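Local atomic coordinates of endo-1,4-beta-xylanase C (Paenibacillus barcinonensis, PDB entry 4XUR), a protein that hydrolyses internal beta-1,4-xylosidic linkages of xylan, the chain described here being its second family 22 carbohydrate-binding module, which holds xylotetraose. Residues S96-F101 against L108-F113. Sequence-based numbering, arbitrary orientation.
With XYP (beta-D-xylopyranose), chain D; XYP (beta-D-xylopyranose), chain B; XYP (beta-D-xylopyranose), chain C.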
ATOM      1  N   SER A  96       0.079   0.740   5.312  1.00  8.20           N
ATOM      2  CA  SER A  96      -0.906   0.200   6.260  1.00  8.00           C
ATOM      3  C   SER A  96      -1.266  -1.255   5.994  1.00  7.65           C
ATOM      4  O   SER A  96      -1.009  -1.803   4.912  1.00  7.10           O
ATOM      5  CB  SER A  96      -2.146   1.053   6.244  1.00  7.48           C
ATOM      6  OG  SER A  96      -1.887   2.377   6.610  1.00  8.46           O
ATOM      7  N   LEU A  97      -1.869  -1.881   7.002  1.00  7.05           N
ATOM      8  CA  LEU A  97      -2.348  -3.206   6.936  1.00  7.34           C
ATOM      9  C   LEU A  97      -3.832  -3.191   7.113  1.00  7.22           C
ATOM     10  O   LEU A  97      -4.304  -2.597   8.075  1.00  7.06           O
ATOM     11  CB  LEU A  97      -1.710  -4.118   8.001  1.00  7.88           C
ATOM     12  CG  LEU A  97      -0.190  -4.185   8.048  1.00  7.90           C
ATOM     13  CD1 LEU A  97       0.176  -5.067   9.225  1.00  8.62           C
ATOM     14  CD2 LEU A  97       0.393  -4.677   6.743  1.00  8.17           C
ATOM     15  N   GLU A  98      -4.547  -3.957   6.283  1.00  6.91           N
ATOM     16  CA  GLU A  98      -5.990  -4.274   6.547  1.00  7.03           C
ATOM     17  C   GLU A  98      -6.113  -5.691   6.995  1.00  7.84           C
ATOM     18  O   GLU A  98      -5.608  -6.586   6.303  1.00  7.72           O
ATOM     19  CB  GLU A  98      -6.803  -4.058   5.250  1.00  7.22           C
ATOM     20  CG  GLU A  98      -8.231  -4.556   5.357  1.00  7.61           C
ATOM     21  CD  GLU A  98      -9.003  -4.236   4.042  1.00  8.09           C
ATOM     22  OE1 GLU A  98      -9.110  -3.061   3.690  1.00  9.73           O
ATOM     23  OE2 GLU A  98      -9.376  -5.196   3.340  1.00  8.91           O
ATOM     24  N   LYS A  99      -6.725  -5.929   8.168  1.00  7.40           N
ATOM     25  CA  LYS A  99      -6.819  -7.281   8.754  1.00  7.59           C
ATOM     26  C   LYS A  99      -8.265  -7.761   8.905  1.00  7.98           C
ATOM     27  O   LYS A  99      -9.118  -7.011   9.340  1.00  8.42           O
ATOM     28  CB  LYS A  99      -6.112  -7.319  10.097  1.00  8.15           C
ATOM     29  CG  LYS A  99      -4.619  -7.290   9.988  1.00  9.42           C
ATOM     30  CD  LYS A  99      -4.008  -7.351  11.399  1.00 10.44           C
ATOM     31  CE  LYS A  99      -3.441  -6.057  11.820  1.00 10.58           C
ATOM     32  NZ  LYS A  99      -2.671  -6.224  13.048  1.00 10.76           N
ATOM     33  N   GLU A 100      -8.486  -9.004   8.514  1.00  8.95           N
ATOM     34  CA  GLU A 100      -9.776  -9.697   8.595  1.00  8.92           C
ATOM     35  C   GLU A 100      -9.575 -10.909   9.540  1.00  9.05           C
ATOM     36  O   GLU A 100      -8.568 -11.638   9.435  1.00  8.22           O
ATOM     37  CB  GLU A 100     -10.220 -10.204   7.216  1.00 10.30           C
ATOM     38  CG  GLU A 100     -11.512 -11.005   7.230  1.00 10.93           C
ATOM     39  CD  GLU A 100     -11.742 -11.724   5.935  1.00 10.27           C
ATOM     40  OE1 GLU A 100     -12.206 -11.119   5.004  1.00 11.81           O
ATOM     41  OE2 GLU A 100     -11.434 -12.945   5.844  1.00 13.42           O
ATOM     42  N   PHE A 101     -10.537 -11.110  10.457  1.00  8.97           N
ATOM     43  CA  PHE A 101     -10.542 -12.164  11.409  1.00 10.00           C
ATOM     44  C   PHE A 101     -11.850 -12.974  11.240  1.00 12.35           C
ATOM     45  O   PHE A 101     -12.908 -12.384  11.135  1.00 11.21           O
ATOM     46  CB  PHE A 101     -10.442 -11.672  12.862  1.00 10.79           C
ATOM     47  CG  PHE A 101      -9.122 -11.020  13.171  1.00  9.25           C
ATOM     48  CD1 PHE A 101      -8.908  -9.674  12.864  1.00  9.58           C
ATOM     49  CD2 PHE A 101      -8.056 -11.747  13.707  1.00  9.50           C
ATOM     50  CE1 PHE A 101      -7.704  -9.068  13.143  1.00  9.51           C
ATOM     51  CE2 PHE A 101      -6.862 -11.116  13.995  1.00  9.40           C
ATOM     52  CZ  PHE A 101      -6.685  -9.767  13.704  1.00  9.06           C
ATOM     53  N   LEU A 108     -13.551  -5.314   9.889  1.00 14.40           N
ATOM     54  CA  LEU A 108     -12.157  -5.197   9.498  1.00 14.24           C
ATOM     55  C   LEU A 108     -11.400  -4.221  10.398  1.00 14.14           C
ATOM     56  O   LEU A 108     -12.010  -3.278  10.962  1.00 12.84           O
ATOM     57  CB  LEU A 108     -12.020  -4.716   8.024  1.00 14.27           C
ATOM     58  CG  LEU A 108     -12.592  -5.648   6.935  1.00 12.85           C
ATOM     59  CD1 LEU A 108     -12.180  -5.184   5.542  1.00 14.24           C
ATOM     60  CD2 LEU A 108     -12.151  -7.080   7.109  1.00 13.14           C
ATOM     61  N   GLU A 109     -10.087  -4.475  10.540  1.00 12.01           N
ATOM     62  CA  GLU A 109      -9.155  -3.671  11.294  1.00 12.52           C
ATOM     63  C   GLU A 109      -8.091  -3.073  10.399  1.00 11.05           C
ATOM     64  O   GLU A 109      -7.721  -3.674   9.390  1.00  9.87           O
ATOM     65  CB  GLU A 109      -8.329  -4.600  12.230  1.00 14.70           C
ATOM     66  CG  GLU A 109      -8.929  -4.862  13.526  1.00 14.85           C
ATOM     67  CD  GLU A 109      -7.972  -5.708  14.381  1.00 13.78           C
ATOM     68  OE1 GLU A 109      -6.727  -5.405  14.438  1.00 12.37           O
ATOM     69  OE2 GLU A 109      -8.453  -6.631  14.933  1.00 15.43           O
ATOM     70  N   TYR A 110      -7.540  -1.933  10.811  1.00  9.74           N
ATOM     71  CA  TYR A 110      -6.497  -1.226  10.050  1.00 10.88           C
ATOM     72  C   TYR A 110      -5.425  -0.735  10.990  1.00 10.36           C
ATOM     73  O   TYR A 110      -5.729  -0.241  12.089  1.00 10.61           O
ATOM     74  CB  TYR A 110      -7.099  -0.049   9.248  1.00 11.28           C
ATOM     75  CG  TYR A 110      -8.505  -0.396   8.646  1.00 11.34           C
ATOM     76  CD1 TYR A 110      -8.637  -1.008   7.411  1.00 11.41           C
ATOM     77  CD2 TYR A 110      -9.695  -0.048   9.324  1.00 11.43           C
ATOM     78  CE1 TYR A 110      -9.894  -1.328   6.889  1.00 12.10           C
ATOM     79  CE2 TYR A 110     -10.923  -0.346   8.815  1.00 12.32           C
ATOM     80  CZ  TYR A 110     -11.039  -0.979   7.595  1.00 12.07           C
ATOM     81  OH  TYR A 110     -12.327  -1.258   7.091  1.00 13.23           O
ATOM     82  N   ALA A 111      -4.195  -0.781  10.538  1.00 10.19           N
ATOM     83  CA  ALA A 111      -3.013  -0.297  11.289  1.00 11.52           C
ATOM     84  C   ALA A 111      -1.990   0.237  10.326  1.00 12.68           C
ATOM     85  O   ALA A 111      -1.692  -0.393   9.334  1.00 13.31           O
ATOM     86  CB  ALA A 111      -2.423  -1.417  12.027  1.00 11.47           C
ATOM     87  N   MET A 112      -1.446   1.428  10.641  1.00 14.08           N
ATOM     88  CA  MET A 112      -0.268   1.952   9.963  1.00 14.39           C
ATOM     89  C   MET A 112       0.995   1.319  10.526  1.00 14.17           C
ATOM     90  O   MET A 112       1.237   1.405  11.728  1.00 14.92           O
ATOM     91  CB  MET A 112      -0.180   3.477  10.159  1.00 17.73           C
ATOM     92  CG  MET A 112       0.760   4.189   9.209  1.00 19.75           C
ATOM     93  SD  MET A 112       1.288   5.777   9.896  1.00 26.25           S
ATOM     94  CE  MET A 112      -0.283   6.496  10.272  1.00 25.46           C
ATOM     95  N   PHE A 113       1.812   0.763   9.659  1.00 12.66           N
ATOM     96  CA  PHE A 113       3.084   0.248  10.003  1.00 13.05           C
ATOM     97  C   PHE A 113       4.258   1.174   9.661  1.00 13.35           C
ATOM     98  O   PHE A 113       5.389   1.005  10.248  1.00 12.72           O
ATOM     99  CB  PHE A 113       3.292  -1.171   9.390  1.00 12.26           C
ATOM    100  CG  PHE A 113       3.423  -1.188   7.882  1.00 12.08           C
ATOM    101  CD1 PHE A 113       4.634  -0.891   7.255  1.00 11.29           C
ATOM    102  CD2 PHE A 113       2.337  -1.528   7.104  1.00 10.98           C
ATOM    103  CE1 PHE A 113       4.732  -0.942   5.861  1.00 12.04           C
ATOM    104  CE2 PHE A 113       2.439  -1.595   5.716  1.00 11.22           C
ATOM    105  CZ  PHE A 113       3.637  -1.331   5.103  1.00 11.80           C
TER
HETATM  106  C1  XYP D   3      -9.248   3.318   7.334  1.00 15.51           C
HETATM  107  C2  XYP D   3      -7.913   4.021   7.087  1.00 15.36           C
HETATM  108  C3  XYP D   3      -6.878   3.674   8.150  1.00 15.41           C
HETATM  109  C4  XYP D   3      -7.493   3.867   9.556  1.00 16.28           C
HETATM  110  C5  XYP D   3      -8.853   3.172   9.671  1.00 14.96           C
HETATM  111  O2  XYP D   3      -7.386   3.602   5.835  1.00 13.13           O
HETATM  112  O3  XYP D   3      -5.739   4.490   8.032  1.00 16.47           O
HETATM  113  O4  XYP D   3      -6.565   3.288  10.503  1.00 16.45           O
HETATM  114  O5  XYP D   3      -9.732   3.657   8.678  1.00 17.65           O
HETATM  115  C1  XYP B   2     -13.079   1.738   4.270  1.00 18.73           C
HETATM  116  C2  XYP B   2     -13.572   2.554   5.425  1.00 20.51           C
HETATM  117  C3  XYP B   2     -12.546   3.532   5.913  1.00 18.99           C
HETATM  118  C4  XYP B   2     -11.215   2.794   6.159  1.00 18.86           C
HETATM  119  C5  XYP B   2     -10.822   1.960   4.950  1.00 16.32           C
HETATM  120  O2  XYP B   2     -14.787   3.275   5.013  1.00 20.22           O
HETATM  121  O3  XYP B   2     -12.952   4.139   7.133  1.00 20.10           O
HETATM  122  O4  XYP B   2     -10.218   3.740   6.401  1.00 18.84           O
HETATM  123  O5  XYP B   2     -11.853   1.037   4.639  1.00 18.23           O
HETATM  124  C1  XYP C   4      -6.710   3.877  11.830  1.00 22.38           C
HETATM  125  C2  XYP C   4      -6.059   2.961  12.871  1.00 20.69           C
HETATM  126  C3  XYP C   4      -6.021   3.653  14.190  1.00 21.98           C
HETATM  127  C4  XYP C   4      -5.451   5.073  14.096  1.00 23.72           C
HETATM  128  C5  XYP C   4      -6.158   5.850  12.968  1.00 23.92           C
HETATM  129  O2  XYP C   4      -6.794   1.761  12.963  1.00 17.09           O
HETATM  130  O3  XYP C   4      -5.194   2.895  15.097  1.00 23.25           O
HETATM  131  O4  XYP C   4      -5.635   5.753  15.329  1.00 25.06           O
HETATM  132  O5  XYP C   4      -6.039   5.179  11.751  1.00 24.05           O
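Y110 meets E98 with the edge of its ring while one face of that ring carries the bound sugar: E98 OE1 lies in the ring plane, 3.7 Å from Y110 CE1, with carboxylate and ring planes 80° apart. On the sugar-bearing face, Y110 CD2 comes within 3.3 Å of C5 of one xylose (chain D), and C4 of the next (chain B) sits above the rim. With chi1 at 171°, E98 swings CG opposite its backbone N, and the extended chain then runs alongside the tyrosine; R31, R29 and R143 form salt bridges to its carboxylate, which should fix its rotation and favour the charged form. L108 CD1 packs 3.6 Å from E98 CD. Between the strands, four backbone hydrogen bonds establish the antiparallel register, two between L97 and A111 and two between K99 and E109; the straightest, E109 N to K99 O, measures 3.0 Å at 174°. On the sheet face bearing L97, L97 CD2 lies 3.7 Å from F113 CD2, the two side chains crossing almost perpendicularly, and both touch I130 of strand 124-131. Y110 lines the glycan pocket together with R31, Y145 and E147, so this hairpin, whose strand 109-119 edges the four-stranded sheet, forms part of the xylan-binding cleft of a CBM22 beta-sandwich.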